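Local coordinates for protein nucleoporin NUP159 (Saccharomyces cerevisiae, PDB 1XIP) that serves as a component of the nuclear pore complex, its N-terminal beta-propeller domain tethering the helicase Dbp5 to the pore for mRNA export, at residues 211-219 against 228-236; 264-272 against 297-306. One frame throughout, in Å; residues are numbered along the deposited sequence.

Contact 1. Residues 211-219 against 228-236; sequences VEEYSPLSV and LAVFGNVIS
Ser215 and Gly232 bond to each other in both directions: Ser215 N reaches Gly232 O at 2.8 Å, and Gly232 N meets Ser215 O at 3.0 Å. This pair opens an antiparallel beta hairpin of the propeller, and Gly232 closes the first FG repeat. A classic beta bulge follows, with Leu217 and Ser218 both opposite Val230. Val230 O takes Leu217 N at 2.9 Å and, weakly, Ser218 N. The regular pattern resumes where Val230 N gives its hydrogen to Ser218 O. A water donates to Leu228 O at 2.7 Å; it also lies beside Ser218 OG, but so close that this second bond is doubtful.

The bulge turns Leu217 toward the neighbouring strand. A chi1 of -59° sets its CG beside the backbone N, and from there Leu217 CD1 reaches Gly232 N at 3.4 Å. A side chain on Gly232 would clash with this methyl. On the face that carries Pro216 and Phe231, the Phe231 ring reaches Pro216 CA with CD1 at 3.6 Å. Phe184 of strand 184-190 also touches the Phe231 side chain. Towards the loop, Tyr214 CB rests on Phe231 CB. The edge of the Tyr214 ring faces the backbone, with CD1 3.8 Å from Phe231 O, which lies near the ring plane.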
loop_
_atom_site.group_PDB
_atom_site.type_symbol
_atom_site.label_atom_id
_atom_site.label_comp_id
_atom_site.label_asym_id
_atom_site.label_seq_id
_atom_site.Cartn_x
_atom_site.Cartn_y
_atom_site.Cartn_z
ATOM N N VAL A 211 0.851 -18.085 -17.267
ATOM C CA VAL A 211 0.646 -17.790 -15.848
ATOM C C VAL A 211 1.953 -17.782 -15.052
ATOM O O VAL A 211 2.118 -16.989 -14.107
ATOM C CB VAL A 211 -0.340 -18.796 -15.209
ATOM C CG1 VAL A 211 -0.111 -18.926 -13.697
ATOM C CG2 VAL A 211 -1.769 -18.381 -15.478
ATOM N N GLU A 212 2.872 -18.661 -15.438
ATOM C CA GLU A 212 4.155 -18.813 -14.753
ATOM C C GLU A 212 5.083 -17.589 -14.929
ATOM O O GLU A 212 5.842 -17.242 -14.028
ATOM C CB GLU A 212 4.839 -20.107 -15.215
ATOM C CG GLU A 212 3.984 -21.372 -15.028
ATOM C CD GLU A 212 3.126 -21.739 -16.248
ATOM O OE1 GLU A 212 2.888 -20.874 -17.125
ATOM O OE2 GLU A 212 2.679 -22.910 -16.329
ATOM N N GLU A 213 5.002 -16.943 -16.087
ATOM C CA GLU A 213 5.779 -15.742 -16.376
ATOM C C GLU A 213 5.078 -14.501 -15.838
ATOM O O GLU A 213 5.720 -13.597 -15.309
ATOM C CB GLU A 213 5.979 -15.594 -17.890
ATOM C CG GLU A 213 7.419 -15.724 -18.372
ATOM C CD GLU A 213 7.532 -15.926 -19.891
ATOM O OE1 GLU A 213 6.817 -15.216 -20.657
ATOM O OE2 GLU A 213 8.345 -16.785 -20.325
ATOM N N TYR A 214 3.756 -14.458 -16.007
ATOM C CA TYR A 214 2.930 -13.329 -15.566
ATOM C C TYR A 214 1.882 -13.791 -14.587
ATOM O O TYR A 214 0.739 -14.047 -14.938
ATOM C CB TYR A 214 2.338 -12.586 -16.770
ATOM C CG TYR A 214 3.444 -11.986 -17.571
ATOM C CD1 TYR A 214 4.012 -10.777 -17.198
ATOM C CD2 TYR A 214 3.999 -12.672 -18.639
ATOM C CE1 TYR A 214 5.063 -10.238 -17.893
ATOM C CE2 TYR A 214 5.057 -12.145 -19.347
ATOM C CZ TYR A 214 5.585 -10.923 -18.966
ATOM O OH TYR A 214 6.643 -10.378 -19.663
ATOM N N SER A 215 2.322 -13.933 -13.350
ATOM C CA SER A 215 1.494 -14.391 -12.262
ATOM C C SER A 215 0.636 -13.253 -11.752
ATOM O O SER A 215 0.990 -12.081 -11.914
ATOM C CB SER A 215 2.381 -14.889 -11.133
ATOM O OG SER A 215 2.116 -16.246 -10.858
ATOM N N PRO A 216 -0.486 -13.586 -11.121
ATOM C CA PRO A 216 -1.355 -12.562 -10.537
ATOM C C PRO A 216 -0.675 -12.001 -9.293
ATOM O O PRO A 216 -0.387 -12.773 -8.373
ATOM C CB PRO A 216 -2.617 -13.345 -10.171
ATOM C CG PRO A 216 -2.145 -14.760 -9.950
ATOM C CD PRO A 216 -1.004 -14.953 -10.902
ATOM N N LEU A 217 -0.385 -10.697 -9.281
ATOM C CA LEU A 217 0.392 -10.109 -8.185
ATOM C C LEU A 217 -0.422 -9.131 -7.328
ATOM O O LEU A 217 -0.275 -9.112 -6.106
ATOM C CB LEU A 217 1.683 -9.453 -8.697
ATOM C CG LEU A 217 2.759 -10.261 -9.474
ATOM C CD1 LEU A 217 3.881 -9.378 -9.952
ATOM C CD2 LEU A 217 3.334 -11.370 -8.658
ATOM N N SER A 218 -1.300 -8.342 -7.949
ATOM C CA SER A 218 -1.860 -7.203 -7.244
ATOM C C SER A 218 -3.147 -6.592 -7.849
ATOM O O SER A 218 -3.243 -6.431 -9.056
ATOM C CB SER A 218 -0.779 -6.131 -7.117
ATOM O OG SER A 218 -1.376 -4.858 -7.013
ATOM N N VAL A 219 -4.124 -6.266 -6.995
ATOM C CA VAL A 219 -5.236 -5.381 -7.376
ATOM C C VAL A 219 -5.275 -4.132 -6.531
ATOM O O VAL A 219 -4.881 -4.150 -5.361
ATOM C CB VAL A 219 -6.662 -5.958 -7.182
ATOM C CG1 VAL A 219 -7.436 -5.866 -8.485
ATOM C CG2 VAL A 219 -6.679 -7.337 -6.540
ATOM N N LEU A 228 -6.412 -1.345 -10.921
ATOM C CA LEU A 228 -5.070 -1.464 -11.430
ATOM C C LEU A 228 -4.581 -2.835 -11.016
ATOM O O LEU A 228 -4.613 -3.177 -9.834
ATOM C CB LEU A 228 -4.206 -0.360 -10.827
ATOM C CG LEU A 228 -2.755 -0.080 -11.226
ATOM C CD1 LEU A 228 -1.887 -0.133 -10.013
ATOM C CD2 LEU A 228 -2.232 -0.985 -12.296
ATOM N N ALA A 229 -4.168 -3.633 -11.999
ATOM C CA ALA A 229 -3.702 -5.004 -11.764
ATOM C C ALA A 229 -2.264 -5.164 -12.196
ATOM O O ALA A 229 -1.828 -4.542 -13.160
ATOM C CB ALA A 229 -4.570 -5.983 -12.511
ATOM N N VAL A 230 -1.524 -6.013 -11.498
ATOM C CA VAL A 230 -0.163 -6.299 -11.915
ATOM C C VAL A 230 0.099 -7.792 -12.028
ATOM O O VAL A 230 -0.360 -8.577 -11.197
ATOM C CB VAL A 230 0.886 -5.632 -11.013
ATOM C CG1 VAL A 230 2.281 -5.787 -11.632
ATOM C CG2 VAL A 230 0.561 -4.151 -10.793
ATOM N N PHE A 231 0.815 -8.166 -13.087
ATOM C CA PHE A 231 1.218 -9.539 -13.339
ATOM C C PHE A 231 2.720 -9.555 -13.562
ATOM O O PHE A 231 3.274 -8.633 -14.166
ATOM C CB PHE A 231 0.495 -10.095 -14.567
ATOM C CG PHE A 231 -0.989 -9.998 -14.480
ATOM C CD1 PHE A 231 -1.722 -10.950 -13.766
ATOM C CD2 PHE A 231 -1.662 -8.937 -15.084
ATOM C CE1 PHE A 231 -3.115 -10.861 -13.654
ATOM C CE2 PHE A 231 -3.059 -8.821 -14.978
ATOM C CZ PHE A 231 -3.796 -9.793 -14.258
ATOM N N GLY A 232 3.385 -10.593 -13.073
ATOM C CA GLY A 232 4.826 -10.660 -13.167
ATOM C C GLY A 232 5.356 -11.942 -12.589
ATOM O O GLY A 232 4.585 -12.802 -12.159
ATOM N N ASN A 233 6.677 -12.073 -12.582
ATOM C CA ASN A 233 7.331 -13.289 -12.130
ATOM C C ASN A 233 7.055 -13.532 -10.659
ATOM O O ASN A 233 6.837 -12.590 -9.892
ATOM C CB ASN A 233 8.834 -13.229 -12.405
ATOM C CG ASN A 233 9.501 -12.010 -11.776
ATOM O OD1 ASN A 233 9.122 -10.873 -12.036
ATOM N ND2 ASN A 233 10.507 -12.253 -10.949
ATOM N N VAL A 234 7.028 -14.806 -10.276
ATOM C CA VAL A 234 6.803 -15.181 -8.881
ATOM C C VAL A 234 8.127 -15.240 -8.140
ATOM O O VAL A 234 9.063 -15.945 -8.571
ATOM C CB VAL A 234 6.063 -16.534 -8.739
ATOM C CG1 VAL A 234 4.603 -16.296 -8.322
ATOM C CG2 VAL A 234 6.154 -17.359 -10.028
ATOM N N ILE A 235 8.218 -14.495 -7.036
ATOM C CA ILE A 235 9.476 -14.417 -6.295
ATOM C C ILE A 235 9.545 -15.306 -5.028
ATOM O O ILE A 235 8.544 -15.500 -4.336
ATOM C CB ILE A 235 9.907 -12.926 -6.065
ATOM C CG1 ILE A 235 11.421 -12.828 -5.813
ATOM C CG2 ILE A 235 9.058 -12.237 -4.978
ATOM C CD1 ILE A 235 12.280 -13.468 -6.916
ATOM N N SER A 236 10.723 -15.872 -4.765
ATOM C CA SER A 236 10.912 -16.810 -3.650
ATOM C C SER A 236 11.335 -16.131 -2.330
ATOM O O SER A 236 12.114 -15.166 -2.326
ATOM C CB SER A 236 11.924 -17.896 -4.029
ATOM O OG SER A 236 13.229 -17.352 -4.149
HETATM O O HOH W 1 -2.673 -3.014 -7.952
#

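Contact 2. Residues 264-272 against 297-306; sequences FDITPPFGQ and LASSCSSEVS
Thr267 and Ser306 hold the buried end of this contact. Thr267 N gives a hydrogen bond to Ser306 OG at 3.0 Å, with an N-H...O angle of 137°. Ser306 OG lies anti to its own carbonyl carbon (chi1 -45°), and this turns the hydroxyl to the Thr267 amide. The same OG lies 3.4 Å from Ile266 CA. Beside it, Ile266 CG2 approaches Leu297 CD1 more loosely. Met248 and Met279 also touch Thr267, so this side is enclosed by protein. Further along the packed part, Gly271 N bonds Cys301 O at 3.1 Å. Pro269, the centre of an inverse gamma turn, sets its CB against Cys301 CB.

The two segments belong to the beta-propeller domain. Residues 264-272 form a loop after strand 257-263 and include the first PXFG repeat. Residues 297-306 leave one strand and return to pair with it, through a type I turn from Ser299 to Ser302. Ser299 OG accepts from Cys301 N at 3.2 Å, an ST turn inside that bend. Ser302 OG makes a second ST turn with Glu304 N (3.0 Å, nearly straight at 168°) and also gives a weak hydrogen bond to Pro268 O. With an alanine in place of Ser302, Glu304 N would probably lose this acceptor and Pro268 O its weak link to the turn. A water also bridges the segments, from Ser303 N to Pro268 O.

The outer side is looser. There the extended side chain of the exposed Glu304 crosses that of Pro268 at about a right angle, with Glu304 OE2 3.5 Å from Pro268 CG.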
loop_
_atom_site.group_PDB
_atom_site.type_symbol
_atom_site.label_atom_id
_atom_site.label_comp_id
_atom_site.label_asym_id
_atom_site.label_seq_id
_atom_site.Cartn_x
_atom_site.Cartn_y
_atom_site.Cartn_z
ATOM N N PHE A 264 3.254 1.464 -18.908
ATOM C CA PHE A 264 4.637 1.272 -18.600
ATOM C C PHE A 264 5.074 2.394 -17.684
ATOM O O PHE A 264 6.253 2.505 -17.353
ATOM C CB PHE A 264 5.456 1.250 -19.895
ATOM C CG PHE A 264 5.110 0.097 -20.795
ATOM C CD1 PHE A 264 5.741 -1.151 -20.638
ATOM C CD2 PHE A 264 4.133 0.237 -21.779
ATOM C CE1 PHE A 264 5.406 -2.232 -21.460
ATOM C CE2 PHE A 264 3.797 -0.830 -22.597
ATOM C CZ PHE A 264 4.439 -2.069 -22.439
ATOM N N ASP A 265 4.121 3.223 -17.259
ATOM C CA ASP A 265 4.462 4.442 -16.499
ATOM C C ASP A 265 3.975 4.474 -15.056
ATOM O O ASP A 265 4.124 5.489 -14.374
ATOM C CB ASP A 265 3.993 5.721 -17.218
ATOM C CG ASP A 265 4.681 5.938 -18.557
ATOM O OD1 ASP A 265 5.880 5.557 -18.706
ATOM O OD2 ASP A 265 4.093 6.496 -19.517
ATOM N N ILE A 266 3.379 3.388 -14.591
ATOM C CA ILE A 266 3.060 3.286 -13.183
ATOM C C ILE A 266 4.088 2.389 -12.535
ATOM O O ILE A 266 4.166 1.198 -12.858
ATOM C CB ILE A 266 1.645 2.737 -12.947
ATOM C CG1 ILE A 266 0.593 3.776 -13.330
ATOM C CG2 ILE A 266 1.482 2.361 -11.493
ATOM C CD1 ILE A 266 -0.822 3.272 -13.252
ATOM N N THR A 267 4.894 2.963 -11.645
ATOM C CA THR A 267 5.719 2.178 -10.731
ATOM C C THR A 267 6.597 1.128 -11.421
ATOM O O THR A 267 6.491 -0.050 -11.092
ATOM C CB THR A 267 4.849 1.412 -9.719
ATOM O OG1 THR A 267 3.931 2.313 -9.089
ATOM C CG2 THR A 267 5.706 0.836 -8.627
ATOM N N PRO A 268 7.436 1.507 -12.384
ATOM C CA PRO A 268 8.313 0.519 -13.020
ATOM C C PRO A 268 9.184 -0.266 -12.004
ATOM O O PRO A 268 9.852 0.336 -11.149
ATOM C CB PRO A 268 9.181 1.373 -13.951
ATOM C CG PRO A 268 8.899 2.820 -13.615
ATOM C CD PRO A 268 7.590 2.858 -12.975
ATOM N N PRO A 269 9.192 -1.596 -12.109
ATOM C CA PRO A 269 9.787 -2.454 -11.090
ATOM C C PRO A 269 11.284 -2.672 -11.241
ATOM O O PRO A 269 11.694 -3.773 -11.614
ATOM C CB PRO A 269 9.053 -3.770 -11.301
ATOM C CG PRO A 269 8.766 -3.800 -12.732
ATOM C CD PRO A 269 8.635 -2.387 -13.217
ATOM N N PHE A 270 12.086 -1.653 -10.929
ATOM C CA PHE A 270 13.545 -1.761 -10.980
ATOM C C PHE A 270 14.152 -2.146 -9.634
ATOM O O PHE A 270 15.373 -2.092 -9.449
ATOM C CB PHE A 270 14.153 -0.450 -11.494
ATOM C CG PHE A 270 13.892 -0.206 -12.952
ATOM C CD1 PHE A 270 14.730 -0.744 -13.926
ATOM C CD2 PHE A 270 12.776 0.527 -13.361
ATOM C CE1 PHE A 270 14.465 -0.543 -15.296
ATOM C CE2 PHE A 270 12.506 0.735 -14.721
ATOM C CZ PHE A 270 13.353 0.198 -15.692
ATOM N N GLY A 271 13.311 -2.551 -8.694
ATOM C CA GLY A 271 13.777 -2.880 -7.361
ATOM C C GLY A 271 14.830 -3.980 -7.333
ATOM O O GLY A 271 14.809 -4.888 -8.172
ATOM N N GLN A 272 15.741 -3.899 -6.349
ATOM C CA GLN A 272 16.767 -4.943 -6.130
ATOM C C GLN A 272 16.771 -5.601 -4.740
ATOM O O GLN A 272 17.701 -6.320 -4.408
ATOM C CB GLN A 272 18.167 -4.422 -6.431
ATOM C CG GLN A 272 18.314 -3.688 -7.760
ATOM C CD GLN A 272 19.504 -2.743 -7.739
ATOM O OE1 GLN A 272 19.415 -1.620 -7.205
ATOM N NE2 GLN A 272 20.630 -3.202 -8.286
ATOM N N LEU A 297 0.585 6.553 -6.074
ATOM C CA LEU A 297 0.927 5.130 -6.068
ATOM C C LEU A 297 2.419 4.869 -5.954
ATOM O O LEU A 297 3.232 5.606 -6.499
ATOM C CB LEU A 297 0.371 4.444 -7.313
ATOM C CG LEU A 297 -1.124 4.560 -7.509
ATOM C CD1 LEU A 297 -1.450 4.571 -8.972
ATOM C CD2 LEU A 297 -1.793 3.409 -6.801
ATOM N N ALA A 298 2.761 3.810 -5.231
ATOM C CA ALA A 298 4.132 3.393 -5.029
ATOM C C ALA A 298 4.100 1.905 -4.901
ATOM O O ALA A 298 3.027 1.308 -4.731
ATOM C CB ALA A 298 4.680 3.995 -3.774
ATOM N N SER A 299 5.270 1.287 -4.955
ATOM C CA SER A 299 5.335 -0.150 -5.077
ATOM C C SER A 299 6.466 -0.672 -4.235
ATOM O O SER A 299 7.493 -0.010 -4.104
ATOM C CB SER A 299 5.568 -0.499 -6.540
ATOM O OG SER A 299 5.640 -1.889 -6.777
ATOM N N SER A 300 6.273 -1.863 -3.663
ATOM C CA SER A 300 7.333 -2.578 -2.943
ATOM C C SER A 300 8.491 -2.940 -3.883
ATOM O O SER A 300 9.621 -3.185 -3.440
ATOM C CB SER A 300 6.775 -3.834 -2.232
ATOM O OG SER A 300 6.319 -4.846 -3.144
ATOM N N CYS A 301 8.227 -2.916 -5.188
ATOM C CA CYS A 301 9.235 -3.314 -6.176
ATOM C C CYS A 301 9.777 -2.181 -6.989
ATOM O O CYS A 301 10.323 -2.422 -8.056
ATOM C CB CYS A 301 8.660 -4.344 -7.135
ATOM S SG CYS A 301 8.409 -5.853 -6.258
ATOM N N SER A 302 9.646 -0.949 -6.504
ATOM C CA SER A 302 10.011 0.203 -7.319
ATOM C C SER A 302 10.393 1.392 -6.459
ATOM O O SER A 302 9.984 1.484 -5.308
ATOM C CB SER A 302 8.834 0.538 -8.250
ATOM O OG SER A 302 8.870 1.865 -8.747
ATOM N N SER A 303 11.167 2.310 -7.023
ATOM C CA SER A 303 11.579 3.519 -6.309
ATOM C C SER A 303 10.808 4.727 -6.789
ATOM O O SER A 303 11.078 5.849 -6.365
ATOM C CB SER A 303 13.054 3.769 -6.500
ATOM O OG SER A 303 13.716 2.540 -6.703
ATOM N N GLU A 304 9.853 4.505 -7.689
ATOM C CA GLU A 304 9.135 5.615 -8.270
ATOM C C GLU A 304 7.746 5.764 -7.696
ATOM O O GLU A 304 7.130 4.794 -7.263
ATOM C CB GLU A 304 9.115 5.520 -9.792
ATOM C CG GLU A 304 10.402 6.038 -10.432
ATOM C CD GLU A 304 10.466 5.730 -11.918
ATOM O OE1 GLU A 304 9.596 6.242 -12.679
ATOM O OE2 GLU A 304 11.374 4.961 -12.335
ATOM N N VAL A 305 7.271 7.003 -7.672
ATOM C CA VAL A 305 5.947 7.307 -7.187
ATOM C C VAL A 305 5.117 7.884 -8.338
ATOM O O VAL A 305 5.502 8.874 -8.955
ATOM C CB VAL A 305 6.019 8.284 -5.980
ATOM C CG1 VAL A 305 4.639 8.636 -5.484
ATOM C CG2 VAL A 305 6.867 7.686 -4.848
ATOM N N SER A 306 3.986 7.253 -8.625
ATOM C CA SER A 306 3.144 7.653 -9.743
ATOM C C SER A 306 1.929 8.423 -9.308
ATOM O O SER A 306 1.552 8.391 -8.141
ATOM C CB SER A 306 2.693 6.428 -10.524
ATOM O OG SER A 306 3.784 5.560 -10.715
HETATM O O HOH W 2 12.128 1.579 -9.357
#

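Overall arrangement
Contacts 1 and 2 lie in series along the chain of one beta-propeller. Their centres are about 14 Å apart, and they do not touch. Both are largely buried, with exposed residues at their margins. Contact 1 joins adjacent strands of one sheet and relies mainly on backbone hydrogen bonds. Contact 2 instead sets a loop against a strand end and its turn, so serine hydroxyls do much of the bonding. Each contains an FG-type repeat motif, here within folded structure, but a secure water bridge is found in contact 2 alone. Met279 of strand 279-284 lies between them, touching Ser218 and Val230 of contact 1 and Thr267 and Leu297 of contact 2.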